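Local coordinates for DMATS type aromatic prenyltransferase (Micromonospora olivasterospora, PDB 6ZRY), which probably transfers a dimethylallyl group to the indole ring of tryptophan, as a bacterial 6-dimethylallyl tryptophan synthase with the ABBA-barrel fold, at residues D254-V259 and I280-T285; E241-A246 and I276-R281; S55-P60 and E348-S353. All coordinates share one frame; numbering follows the deposited sequence.

Three contacts around one curled antiparallel sheet show how chemistry follows position in a fold. Interactions 1 and 2 share Ile-280 and Arg-281 and rest on the neighbouring antiparallel strands 258-265 and 273-278, their centres about 8 Å apart. Interaction 2 is buried and apolar, a helix packed on a strand. Interaction 1, at the surface, joins the loop before one strand to the loop after the other through hydrogen bonds and layered arginines. Interaction 3 is also a surface contact, but between two loops far apart in sequence, held by a carboxylate and waters. Asp-56 of 55-60 ties interaction 3 to interaction 1 by salt bridges to Arg-256 and Arg-281.

Interaction 1: D254-V259 and I280-T285; sequences DGRPLV and IRSYVT. With TRP (tryptophan), chain C.
Two guanidinium groups, of Arg-256 and Arg-281, lie one above the other but offset, their planes 17° apart. CD of Arg-256 sits over the centre of the Arg-281 group, 3.4 Å from its NH2, while that NH2 lies above one face of the Arg-256 group, offset toward its rim. At the edge of Arg-281, in plane, is OXT of the bound tryptophan, which accepts from NH2 at 3.0 Å. Both arginines form salt bridges to OD2 of Asp-56, an anion that is likely to offset their charges. The Tyr-283 ring carries Ser-282 OG over one face, near the rim, and has Arg-256 O in plane at its edge; its OH donates to Arg-256 O at 2.7 Å. Ser-282 OG, set anti to its own nitrogen (chi1 -172°), accepts from Arg-256 N along a nearly straight line (3.0 Å, 174°). A phenylalanine in place of Tyr-283 would probably leave the Arg-256 carbonyl without this donor and the 254-259 loop less firmly fixed. The contact thus joins the loop entering strand 258-265 to the 3-10 turn leaving strand 273-278, beside strand 209-220, where Leu-258 pairs with His-216, and helix 287-300, which packs against Ile-280 and Val-284.

Interaction 2: E241-A246 and I276-R281; sequences EFCVVA and IYVPIR. With TRP (tryptophan), chain C.
Apolar packing does most of the work where Phe-242, Cys-243 and Ala-246, on one side of helix 236-247, meet Ile-276 and Val-278 of strand 273-278. The Phe-242 ring and these two strand side chains slide past one another in opposite directions. Its CD2 touches CG2 of Ile-276 at 4.0 Å, and its CE2 meets CG2 of Val-278; both methyls approach the ring obliquely. With CG anti to the backbone nitrogen (chi1 -173°), the ring is carried from the helix alongside both residues. Cys-243 adds its sulfur, which lies 3.9 Å from CG1 of Ile-276 and also touches CG2 of Val-278. One turn on from Phe-242, the small methyl CB of Ala-246 fits against Val-278, 3.9 Å from its CG1, so that the valine spreads one methyl toward the alanine and the other among all three helix residues.

A second kind of contact sets carbon against a polar atom: CD1 of Ile-280 packs 3.5 Å from Ala-246 O. That carbonyl also accepts a hydrogen bond from Arg-293 of helix 287-300.

The third kind lies on the other side of the strand. Tyr-277 points away from the helix, and its CD2 comes within 4.0 Å of CH2 of the tryptophan indole, obliquely to the tyrosine ring, while its OH bonds to Ser-261.

Helix and strand run almost parallel, their axes 9.5 Å apart at an angle of 11°, in the manner of the outer helices of an ABBA barrel packed on its sheet. Apart from the Ala-246 carbonyl beside Ile-280, the two segments meet through carbon and sulfur, so the pairing probably rests on shape and the exclusion of water. Strand alternation turns Tyr-277 to the side of the bound tryptophan, and the inverse gamma turn centred on Pro-279 leads on to Arg-281.

Interaction 3: S55-P60 and E348-S353; sequences SDDHTP and EAYRVS
Asp-57 reaches across to the backbone of Tyr-350 and Arg-351, and its carboxylate organises both loops. OD2 accepts two hydrogen bonds from the partner loop. Tyr-350 N comes from above the carboxylate plane at 2.8 Å, whereas Arg-351 N, at 3.0 Å, uses the anti lone pair.

OD1 is occupied within its own loop. Thr-59 N donates to it at 3.2 Å, closing an Asx turn, and Thr-59 OG1 donates at 2.7 Å on the syn side; both approach from the same face of the carboxylate. A water donates to OD1 as well and accepts from Glu-348 N, thereby bridging the loops. With two donors on OD2 and three, one of them water, on OD1, the charged form of Asp-57 is probably favoured. Its CG occupies the position between the backbone nitrogen and carbonyl carbon (chi1 76°), placing the carboxylate between the turn and the facing amides.

Thr-59 OG1 is also the acceptor of a long, weak bond from Ala-349 N, and packs 3.4 Å from CB of that alanine. CD2 of Tyr-350 lies 3.5 Å from Asp-57 O and close to Thr-59 OG1, with Thr-59 N at the edge of the ring, in its plane.

Inside 55-60, a type I turn from Ser-55 to His-58 is closed by His-58 N to Ser-55 O, and Ser-55 OG donates to Thr-59 O at 2.7 Å, in the carbonyl plane. A second water links Asp-56 OD2 with Ser-353 OG. Farther out, His-58 ND1 is bonded to Ser-52 O, and Glu-348 forms a salt bridge with Arg-318.

The contact therefore fastens the loop that carries Ser-55 of the tryptophan pocket into strand 61-68 to the tail leaving the adjacent antiparallel strand 341-346, with helix 6-21 packing against Thr-59, Ala-349 and Tyr-350.

Interaction 1: D254-V259 and I280-T285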
# COMPACT_ATOMS: atom_id res chain seq x y z
N ASP A 254 -12.70 -7.77 -13.30
CA ASP A 254 -13.99 -8.03 -12.60
C ASP A 254 -13.78 -8.86 -11.34
O ASP A 254 -14.76 -9.04 -10.60
CB ASP A 254 -14.99 -8.73 -13.53
CG ASP A 254 -15.59 -7.78 -14.53
OD1 ASP A 254 -15.52 -6.54 -14.29
OD2 ASP A 254 -16.12 -8.28 -15.55
N GLY A 255 -12.56 -9.34 -11.09
CA GLY A 255 -12.16 -9.85 -9.77
C GLY A 255 -11.82 -8.71 -8.85
O GLY A 255 -12.57 -7.72 -8.83
N ARG A 256 -10.71 -8.81 -8.14
CA ARG A 256 -10.23 -7.71 -7.29
C ARG A 256 -9.88 -6.55 -8.21
O ARG A 256 -9.40 -6.76 -9.33
CB ARG A 256 -9.08 -8.16 -6.41
CG ARG A 256 -9.52 -9.16 -5.36
CD ARG A 256 -8.41 -9.45 -4.38
NE ARG A 256 -8.70 -10.58 -3.52
CZ ARG A 256 -9.39 -10.53 -2.38
NH1 ARG A 256 -9.90 -9.39 -1.93
NH2 ARG A 256 -9.59 -11.64 -1.69
N PRO A 257 -10.20 -5.30 -7.80
CA PRO A 257 -10.15 -4.15 -8.69
C PRO A 257 -8.73 -3.62 -8.92
O PRO A 257 -7.92 -3.68 -8.02
CB PRO A 257 -10.99 -3.09 -7.95
CG PRO A 257 -10.80 -3.42 -6.50
CD PRO A 257 -10.69 -4.94 -6.46
N LEU A 258 -8.49 -3.06 -10.10
CA LEU A 258 -7.30 -2.25 -10.36
C LEU A 258 -7.35 -1.02 -9.46
O LEU A 258 -8.46 -0.49 -9.19
CB LEU A 258 -7.25 -1.83 -11.83
CG LEU A 258 -7.02 -2.97 -12.82
CD1 LEU A 258 -7.19 -2.46 -14.22
CD2 LEU A 258 -5.64 -3.58 -12.64
N VAL A 259 -6.19 -0.55 -9.07
CA VAL A 259 -6.03 0.65 -8.24
C VAL A 259 -5.00 1.53 -8.90
O VAL A 259 -3.97 1.03 -9.36
CB VAL A 259 -5.66 0.30 -6.80
CG1 VAL A 259 -5.35 1.53 -5.98
CG2 VAL A 259 -6.74 -0.51 -6.13
N ILE A 280 -2.80 -9.16 -8.49
CA ILE A 280 -2.43 -10.33 -9.33
C ILE A 280 -2.96 -11.62 -8.72
O ILE A 280 -3.33 -12.50 -9.49
CB ILE A 280 -0.92 -10.35 -9.57
CG1 ILE A 280 -0.54 -11.48 -10.53
CG2 ILE A 280 -0.15 -10.41 -8.27
CD1 ILE A 280 0.77 -11.31 -11.19
N ARG A 281 -3.08 -11.70 -7.39
CA ARG A 281 -3.58 -12.92 -6.69
C ARG A 281 -4.97 -13.29 -7.20
O ARG A 281 -5.35 -14.48 -7.09
CB ARG A 281 -3.65 -12.70 -5.17
CG ARG A 281 -4.68 -11.65 -4.72
CD ARG A 281 -4.49 -11.47 -3.24
NE ARG A 281 -5.41 -10.62 -2.53
CZ ARG A 281 -5.44 -9.28 -2.58
NH1 ARG A 281 -4.65 -8.59 -3.38
NH2 ARG A 281 -6.29 -8.63 -1.80
N SER A 282 -5.72 -12.34 -7.74
CA SER A 282 -7.12 -12.56 -8.21
C SER A 282 -7.13 -13.14 -9.64
O SER A 282 -8.18 -13.59 -10.07
CB SER A 282 -7.89 -11.28 -8.12
OG SER A 282 -9.27 -11.46 -8.38
N TYR A 283 -5.99 -13.15 -10.34
CA TYR A 283 -5.93 -13.41 -11.80
C TYR A 283 -4.95 -14.53 -12.13
O TYR A 283 -4.58 -14.65 -13.29
CB TYR A 283 -5.63 -12.09 -12.51
CG TYR A 283 -6.72 -11.07 -12.26
CD1 TYR A 283 -7.94 -11.18 -12.90
CD2 TYR A 283 -6.58 -10.09 -11.28
CE1 TYR A 283 -8.97 -10.28 -12.67
CE2 TYR A 283 -7.61 -9.18 -11.02
CZ TYR A 283 -8.81 -9.28 -11.71
OH TYR A 283 -9.83 -8.40 -11.45
N VAL A 284 -4.59 -15.35 -11.15
CA VAL A 284 -3.65 -16.48 -11.32
C VAL A 284 -4.24 -17.74 -10.67
O VAL A 284 -5.16 -17.60 -9.85
CB VAL A 284 -2.27 -16.16 -10.73
CG1 VAL A 284 -1.57 -15.02 -11.45
CG2 VAL A 284 -2.38 -15.88 -9.22
N THR A 285 -3.68 -18.90 -11.00
CA THR A 285 -4.02 -20.19 -10.36
C THR A 285 -3.32 -20.28 -9.00
O THR A 285 -3.90 -20.89 -8.09
CB THR A 285 -3.68 -21.36 -11.28
OG1 THR A 285 -2.32 -21.26 -11.71
CG2 THR A 285 -4.60 -21.39 -12.47
N TRP C . -5.49 -5.83 1.31
CA TRP C . -6.19 -4.59 0.84
C TRP C . -6.57 -4.74 -0.63
O TRP C . -7.36 -3.93 -1.15
CB TRP C . -5.32 -3.33 1.07
CG TRP C . -4.03 -3.31 0.32
CD1 TRP C . -2.85 -3.90 0.69
CD2 TRP C . -3.77 -2.65 -0.93
NE1 TRP C . -1.88 -3.65 -0.25
CE2 TRP C . -2.41 -2.88 -1.25
CE3 TRP C . -4.55 -1.87 -1.80
CZ2 TRP C . -1.83 -2.38 -2.42
CZ3 TRP C . -3.96 -1.37 -2.95
CH2 TRP C . -2.62 -1.62 -3.25
OXT TRP C . -6.11 -5.68 -1.32

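Interaction 2: E241-A246 and I276-R281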
# COMPACT_ATOMS: atom_id res chain seq x y z
N GLU A 241 0.17 -2.66 -21.40
CA GLU A 241 1.12 -3.81 -21.55
C GLU A 241 1.34 -4.43 -20.16
O GLU A 241 1.33 -5.67 -20.04
CB GLU A 241 2.45 -3.36 -22.15
CG GLU A 241 2.37 -3.11 -23.66
CD GLU A 241 3.53 -2.39 -24.31
OE1 GLU A 241 3.48 -2.19 -25.55
OE2 GLU A 241 4.47 -2.02 -23.61
N PHE A 242 1.56 -3.59 -19.16
CA PHE A 242 1.79 -4.04 -17.77
C PHE A 242 0.57 -4.84 -17.30
O PHE A 242 0.72 -5.93 -16.70
CB PHE A 242 2.06 -2.85 -16.88
CG PHE A 242 2.46 -3.24 -15.50
CD1 PHE A 242 3.77 -3.58 -15.21
CD2 PHE A 242 1.51 -3.31 -14.49
CE1 PHE A 242 4.14 -3.94 -13.93
CE2 PHE A 242 1.89 -3.70 -13.21
CZ PHE A 242 3.20 -4.00 -12.95
N CYS A 243 -0.62 -4.33 -17.55
CA CYS A 243 -1.88 -4.95 -17.08
C CYS A 243 -2.12 -6.30 -17.79
O CYS A 243 -2.53 -7.26 -17.10
CB CYS A 243 -3.06 -4.00 -17.24
SG CYS A 243 -3.07 -2.66 -16.02
N VAL A 244 -1.84 -6.38 -19.10
CA VAL A 244 -1.99 -7.63 -19.91
C VAL A 244 -1.09 -8.72 -19.34
O VAL A 244 -1.57 -9.84 -19.20
CB VAL A 244 -1.68 -7.39 -21.39
CG1 VAL A 244 -1.46 -8.69 -22.15
CG2 VAL A 244 -2.76 -6.55 -22.02
N VAL A 245 0.19 -8.43 -19.08
CA VAL A 245 1.14 -9.43 -18.54
C VAL A 245 0.69 -9.81 -17.14
O VAL A 245 0.53 -11.02 -16.88
CB VAL A 245 2.60 -8.93 -18.59
CG1 VAL A 245 3.55 -9.87 -17.91
CG2 VAL A 245 3.05 -8.67 -20.02
N ALA A 246 0.45 -8.84 -16.24
CA ALA A 246 0.12 -9.13 -14.82
C ALA A 246 -1.22 -9.89 -14.73
O ALA A 246 -1.32 -10.84 -13.92
CB ALA A 246 0.10 -7.85 -14.01
N ILE A 276 0.04 2.10 -11.12
CA ILE A 276 -1.05 1.12 -11.32
C ILE A 276 -0.72 -0.10 -10.45
O ILE A 276 0.46 -0.54 -10.45
CB ILE A 276 -1.23 0.78 -12.83
CG1 ILE A 276 -2.35 -0.23 -13.06
CG2 ILE A 276 0.05 0.31 -13.50
CD1 ILE A 276 -3.72 0.27 -12.77
N TYR A 277 -1.70 -0.57 -9.71
CA TYR A 277 -1.58 -1.71 -8.78
C TYR A 277 -2.52 -2.79 -9.25
O TYR A 277 -3.73 -2.61 -9.22
CB TYR A 277 -1.88 -1.30 -7.33
CG TYR A 277 -1.12 -0.10 -6.84
CD1 TYR A 277 -1.52 1.18 -7.20
CD2 TYR A 277 -0.03 -0.21 -6.00
CE1 TYR A 277 -0.83 2.30 -6.79
CE2 TYR A 277 0.66 0.90 -5.55
CZ TYR A 277 0.26 2.16 -5.95
OH TYR A 277 0.92 3.29 -5.52
N VAL A 278 -1.95 -3.88 -9.75
CA VAL A 278 -2.74 -5.05 -10.16
C VAL A 278 -2.78 -6.03 -8.99
O VAL A 278 -1.72 -6.54 -8.57
CB VAL A 278 -2.15 -5.71 -11.42
CG1 VAL A 278 -2.95 -6.93 -11.82
CG2 VAL A 278 -2.05 -4.72 -12.57
N PRO A 279 -3.99 -6.42 -8.53
CA PRO A 279 -4.13 -7.45 -7.49
C PRO A 279 -4.04 -8.83 -8.14
O PRO A 279 -5.04 -9.56 -8.27
CB PRO A 279 -5.50 -7.13 -6.92
CG PRO A 279 -6.29 -6.68 -8.14
CD PRO A 279 -5.30 -5.89 -8.96
N ILE A 280 -2.80 -9.16 -8.49
CA ILE A 280 -2.43 -10.33 -9.33
C ILE A 280 -2.96 -11.62 -8.72
O ILE A 280 -3.33 -12.50 -9.49
CB ILE A 280 -0.92 -10.35 -9.57
CG1 ILE A 280 -0.54 -11.48 -10.53
CG2 ILE A 280 -0.15 -10.41 -8.27
CD1 ILE A 280 0.77 -11.31 -11.19
N ARG A 281 -3.08 -11.70 -7.39
CA ARG A 281 -3.58 -12.92 -6.69
C ARG A 281 -4.97 -13.29 -7.20
O ARG A 281 -5.35 -14.48 -7.09
CB ARG A 281 -3.65 -12.70 -5.17
CG ARG A 281 -4.68 -11.65 -4.72
CD ARG A 281 -4.49 -11.47 -3.24
NE ARG A 281 -5.41 -10.62 -2.53
CZ ARG A 281 -5.44 -9.28 -2.58
NH1 ARG A 281 -4.65 -8.59 -3.38
NH2 ARG A 281 -6.29 -8.63 -1.80
N TRP C . -5.49 -5.83 1.31
CA TRP C . -6.19 -4.59 0.84
C TRP C . -6.57 -4.74 -0.63
O TRP C . -7.36 -3.93 -1.15
CB TRP C . -5.32 -3.33 1.07
CG TRP C . -4.03 -3.31 0.32
CD1 TRP C . -2.85 -3.90 0.69
CD2 TRP C . -3.77 -2.65 -0.93
NE1 TRP C . -1.88 -3.65 -0.25
CE2 TRP C . -2.41 -2.88 -1.25
CE3 TRP C . -4.55 -1.87 -1.80
CZ2 TRP C . -1.83 -2.38 -2.42
CZ3 TRP C . -3.96 -1.37 -2.95
CH2 TRP C . -2.62 -1.62 -3.25
OXT TRP C . -6.11 -5.68 -1.32

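Interaction 3: S55-P60 and E348-S353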
# COMPACT_ATOMS: atom_id res chain seq x y z
N SER A 55 -4.58 -7.22 4.89
CA SER A 55 -4.33 -8.46 4.12
C SER A 55 -5.56 -9.36 4.17
O SER A 55 -6.40 -9.17 5.06
CB SER A 55 -3.10 -9.19 4.61
OG SER A 55 -3.34 -9.76 5.92
N ASP A 56 -5.66 -10.29 3.22
CA ASP A 56 -6.83 -11.19 3.03
C ASP A 56 -7.02 -12.07 4.27
O ASP A 56 -8.18 -12.34 4.61
CB ASP A 56 -6.69 -12.07 1.79
CG ASP A 56 -6.89 -11.34 0.46
OD1 ASP A 56 -7.17 -10.12 0.45
OD2 ASP A 56 -6.73 -11.99 -0.58
N ASP A 57 -5.93 -12.52 4.91
CA ASP A 57 -6.02 -13.43 6.08
C ASP A 57 -6.08 -12.62 7.38
O ASP A 57 -6.12 -13.24 8.44
CB ASP A 57 -4.92 -14.49 6.08
CG ASP A 57 -3.53 -14.04 6.48
OD1 ASP A 57 -3.28 -12.83 6.54
OD2 ASP A 57 -2.71 -14.92 6.78
N HIS A 58 -6.15 -11.27 7.28
CA HIS A 58 -6.33 -10.31 8.40
C HIS A 58 -5.05 -10.16 9.23
O HIS A 58 -5.12 -9.54 10.32
CB HIS A 58 -7.55 -10.70 9.24
CG HIS A 58 -8.80 -10.74 8.44
ND1 HIS A 58 -9.19 -9.68 7.66
CD2 HIS A 58 -9.73 -11.71 8.26
CE1 HIS A 58 -10.33 -9.99 7.05
NE2 HIS A 58 -10.68 -11.20 7.41
N THR A 59 -3.92 -10.64 8.75
CA THR A 59 -2.61 -10.22 9.29
C THR A 59 -2.57 -8.70 9.16
O THR A 59 -2.82 -8.19 8.09
CB THR A 59 -1.44 -10.88 8.57
OG1 THR A 59 -1.58 -12.31 8.54
CG2 THR A 59 -0.14 -10.53 9.25
N PRO A 60 -2.30 -7.92 10.24
CA PRO A 60 -2.32 -6.46 10.11
C PRO A 60 -1.06 -5.81 9.53
O PRO A 60 -0.85 -4.67 9.75
CB PRO A 60 -2.54 -6.02 11.58
CG PRO A 60 -1.81 -7.09 12.38
CD PRO A 60 -2.04 -8.38 11.62
N GLU A 348 0.96 -14.23 5.42
CA GLU A 348 0.25 -15.52 5.55
C GLU A 348 0.43 -16.06 6.99
O GLU A 348 0.68 -17.29 7.17
CB GLU A 348 0.77 -16.54 4.54
CG GLU A 348 0.55 -16.14 3.09
CD GLU A 348 0.96 -17.19 2.05
OE1 GLU A 348 0.26 -17.30 1.07
OE2 GLU A 348 2.04 -17.84 2.22
N ALA A 349 0.27 -15.20 7.98
CA ALA A 349 0.38 -15.59 9.39
C ALA A 349 -0.82 -16.48 9.78
O ALA A 349 -0.65 -17.30 10.70
CB ALA A 349 0.50 -14.39 10.28
N TYR A 350 -1.96 -16.34 9.12
CA TYR A 350 -3.23 -17.02 9.52
C TYR A 350 -3.69 -18.03 8.50
O TYR A 350 -4.27 -19.03 8.93
CB TYR A 350 -4.32 -15.99 9.77
CG TYR A 350 -4.08 -15.18 11.00
CD1 TYR A 350 -4.07 -15.79 12.24
CD2 TYR A 350 -3.79 -13.83 10.94
CE1 TYR A 350 -3.81 -15.08 13.39
CE2 TYR A 350 -3.51 -13.10 12.09
CZ TYR A 350 -3.52 -13.73 13.32
OH TYR A 350 -3.27 -13.01 14.45
N ARG A 351 -3.52 -17.76 7.20
CA ARG A 351 -4.07 -18.61 6.13
C ARG A 351 -3.18 -18.54 4.90
O ARG A 351 -2.65 -17.42 4.61
CB ARG A 351 -5.51 -18.16 5.83
CG ARG A 351 -6.29 -19.11 4.94
CD ARG A 351 -7.77 -18.84 4.98
NE ARG A 351 -8.50 -19.82 4.16
CZ ARG A 351 -8.73 -19.73 2.85
NH1 ARG A 351 -8.31 -18.67 2.15
NH2 ARG A 351 -9.39 -20.70 2.23
N VAL A 352 -2.97 -19.67 4.25
CA VAL A 352 -2.46 -19.73 2.85
C VAL A 352 -3.69 -19.97 1.99
O VAL A 352 -4.27 -21.01 2.16
CB VAL A 352 -1.41 -20.83 2.67
CG1 VAL A 352 -0.98 -20.99 1.22
CG2 VAL A 352 -0.21 -20.59 3.57
N SER A 353 -4.09 -19.03 1.15
CA SER A 353 -5.26 -19.21 0.27
C SER A 353 -4.93 -20.35 -0.68
O SER A 353 -3.83 -20.41 -1.22
CB SER A 353 -5.61 -17.97 -0.47
OG SER A 353 -5.99 -16.95 0.44
O HOH W 1 -5.29 -14.23 -0.71
O HOH W 2 -1.14 -12.23 4.98